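Local structure of folylpolyglutamate synthase/dihydrofolate synthase (Thermotoga maritima, 1O5Z) at residues N301-G306 with Y426-L431. The protein probably catalyses the ATP-dependent addition of L-glutamate to dihydropteroate and to tetrahydrofolyl-polyglutamate in folate biosynthesis. Residues are numbered along the deposited sequence; the frame is centred on the assembly and turned at random.
Sequences NAKNLG and YVREFL. With SO4 (sulfate ion), chain C.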
loop_
_atom_site.group_PDB
_atom_site.type_symbol
_atom_site.label_atom_id
_atom_site.label_comp_id
_atom_site.label_asym_id
_atom_site.label_seq_id
_atom_site.Cartn_x
_atom_site.Cartn_y
_atom_site.Cartn_z
ATOM N N ASN A 301 1.582 5.413 14.765
ATOM C CA ASN A 301 1.627 3.942 14.566
ATOM C C ASN A 301 1.570 3.515 13.116
ATOM O O ASN A 301 2.007 2.429 12.785
ATOM C CB ASN A 301 0.445 3.265 15.260
ATOM C CG ASN A 301 0.582 3.168 16.762
ATOM O OD1 ASN A 301 1.612 3.448 17.357
ATOM N ND2 ASN A 301 -0.491 2.742 17.385
ATOM N N ALA A 302 0.999 4.362 12.266
ATOM C CA ALA A 302 0.952 4.106 10.828
ATOM C C ALA A 302 2.321 3.775 10.200
ATOM O O ALA A 302 3.350 4.418 10.491
ATOM C CB ALA A 302 0.345 5.279 10.091
ATOM N N LYS A 303 2.279 2.810 9.291
ATOM C CA LYS A 303 3.459 2.300 8.640
ATOM C C LYS A 303 3.075 1.883 7.230
ATOM O O LYS A 303 2.089 1.176 7.065
ATOM C CB LYS A 303 3.937 1.082 9.395
ATOM C CG LYS A 303 5.263 0.525 8.839
ATOM C CD LYS A 303 5.892 -0.529 9.778
ATOM C CE LYS A 303 6.725 0.134 10.942
ATOM N NZ LYS A 303 6.444 -0.548 12.266
ATOM N N ASN A 304 3.828 2.326 6.222
ATOM C CA ASN A 304 3.632 1.880 4.871
ATOM C C ASN A 304 4.842 1.106 4.448
ATOM O O ASN A 304 5.913 1.669 4.216
ATOM C CB ASN A 304 3.394 3.067 3.931
ATOM C CG ASN A 304 2.733 2.640 2.596
ATOM O OD1 ASN A 304 2.467 1.453 2.370
ATOM N ND2 ASN A 304 2.494 3.602 1.721
ATOM N N LEU A 305 4.688 -0.203 4.345
ATOM C CA LEU A 305 5.862 -1.069 4.240
ATOM C C LEU A 305 6.591 -0.866 2.913
ATOM O O LEU A 305 5.970 -0.823 1.844
ATOM C CB LEU A 305 5.496 -2.546 4.413
ATOM C CG LEU A 305 4.637 -2.996 5.592
ATOM C CD1 LEU A 305 4.340 -4.457 5.402
ATOM C CD2 LEU A 305 5.249 -2.712 6.943
ATOM N N GLY A 306 7.910 -0.730 3.003
ATOM C CA GLY A 306 8.763 -0.595 1.843
ATOM C C GLY A 306 8.558 0.688 1.073
ATOM O O GLY A 306 9.016 0.803 -0.042
ATOM N N TYR A 426 11.778 -9.094 0.604
ATOM C CA TYR A 426 12.627 -10.192 1.037
ATOM C C TYR A 426 13.608 -9.792 2.110
ATOM O O TYR A 426 13.750 -10.438 3.126
ATOM C CB TYR A 426 13.383 -10.681 -0.179
ATOM C CG TYR A 426 14.286 -11.891 0.022
ATOM C CD1 TYR A 426 13.790 -13.201 -0.011
ATOM C CD2 TYR A 426 15.657 -11.713 0.191
ATOM C CE1 TYR A 426 14.647 -14.254 0.132
ATOM C CE2 TYR A 426 16.489 -12.755 0.355
ATOM C CZ TYR A 426 15.996 -14.014 0.318
ATOM O OH TYR A 426 16.919 -15.007 0.464
ATOM N N VAL A 427 14.289 -8.707 1.866
ATOM C CA VAL A 427 15.219 -8.128 2.842
ATOM C C VAL A 427 14.538 -7.611 4.115
ATOM O O VAL A 427 15.033 -7.773 5.205
ATOM C CB VAL A 427 16.002 -6.995 2.164
ATOM C CG1 VAL A 427 16.781 -6.160 3.191
ATOM C CG2 VAL A 427 16.930 -7.598 1.095
ATOM N N ARG A 428 13.400 -6.955 3.971
ATOM C CA ARG A 428 12.634 -6.518 5.102
ATOM C C ARG A 428 12.261 -7.695 5.928
ATOM O O ARG A 428 12.273 -7.631 7.152
ATOM C CB ARG A 428 11.371 -5.827 4.639
ATOM C CG ARG A 428 10.712 -5.033 5.724
ATOM C CD ARG A 428 9.322 -4.594 5.416
ATOM N NE ARG A 428 8.930 -3.639 6.440
ATOM C CZ ARG A 428 8.490 -3.999 7.611
ATOM N NH1 ARG A 428 8.295 -5.268 7.860
ATOM N NH2 ARG A 428 8.166 -3.094 8.520
ATOM N N GLU A 429 11.874 -8.783 5.285
ATOM C CA GLU A 429 11.440 -9.902 6.084
ATOM C C GLU A 429 12.611 -10.415 6.935
ATOM O O GLU A 429 12.453 -10.752 8.096
ATOM C CB GLU A 429 10.864 -11.040 5.254
ATOM C CG GLU A 429 10.101 -12.012 6.155
ATOM C CD GLU A 429 9.496 -13.177 5.442
ATOM O OE1 GLU A 429 9.523 -13.146 4.228
ATOM O OE2 GLU A 429 9.015 -14.144 6.111
ATOM N N PHE A 430 13.780 -10.473 6.349
ATOM C CA PHE A 430 14.879 -11.035 7.056
ATOM C C PHE A 430 15.338 -10.142 8.157
ATOM O O PHE A 430 15.683 -10.597 9.233
ATOM C CB PHE A 430 16.019 -11.349 6.130
ATOM C CG PHE A 430 16.997 -12.291 6.738
ATOM C CD1 PHE A 430 16.718 -13.643 6.785
ATOM C CD2 PHE A 430 18.184 -11.819 7.296
ATOM C CE1 PHE A 430 17.610 -14.515 7.371
ATOM C CE2 PHE A 430 19.078 -12.694 7.882
ATOM C CZ PHE A 430 18.796 -14.031 7.928
ATOM N N LEU A 431 15.320 -8.856 7.883
ATOM C CA LEU A 431 15.708 -7.870 8.859
ATOM C C LEU A 431 14.796 -7.847 10.071
ATOM O O LEU A 431 15.231 -7.632 11.214
ATOM C CB LEU A 431 15.688 -6.488 8.190
ATOM C CG LEU A 431 16.920 -6.075 7.366
ATOM C CD1 LEU A 431 16.696 -4.715 6.750
ATOM C CD2 LEU A 431 18.198 -6.115 8.204
HETATM S S SO4 C . 0.651 3.842 -1.305
HETATM O O1 SO4 C . 0.962 4.626 -2.493
HETATM O O2 SO4 C . 1.658 2.864 -0.965
HETATM O O3 SO4 C . -0.597 3.159 -1.664
HETATM O O4 SO4 C . 0.523 4.691 -0.115
#
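Leu-305 lies over one face of the Arg-428 guanidinium group, and this is the tight part of the contact. Methyl CD2 of Leu-305 does the touching. It sits 3.3 Å from NH2 of Arg-428, on the face of the group, displaced from CZ toward the NH2 end. Arg-428 CZ is 3.6 Å from the same Leu-305 CD2. The arginine reaches out from helix 421-433 with CG anti to its N (chi1 -165°) and the chain extended to NE. It meets the leucine at about a right angle.

The contact loosens toward Lys-303, which is exposed to solvent. Its CD approaches NH2 of Arg-428 obliquely, at 3.7 Å. The lysine chain then bends at chi3 (-83°), and its NZ stays 4.8 Å from Arg-428 NH2.

The loop 301-306 links helix 292-301 to strand 309-313, and is probably part of the connection between the Mur ligase middle domain and the glutamate ligase domain. Asn-304 serves a different site: its ND2 donates a nearly straight 2.9 Å bond to O2 of the sulfate (168°). The backbone N atoms of Gly-62, Gly-64 and Ser-65 in the P-loop also hold this ion, consistent with a phosphate position of ATP.

Glu-309 forms a salt bridge with Arg-428 NH2 and accepts a hydrogen bond from Gly-306 N. With an alanine at Arg-428, Glu-309 is likely to lose its charged mate, and Leu-305 CD2 the flat surface it covers. Across the two segments the contact is thus apolar carbon against a cationic plane, with Glu-309 likely to offset the nearby like charge of Lys-303.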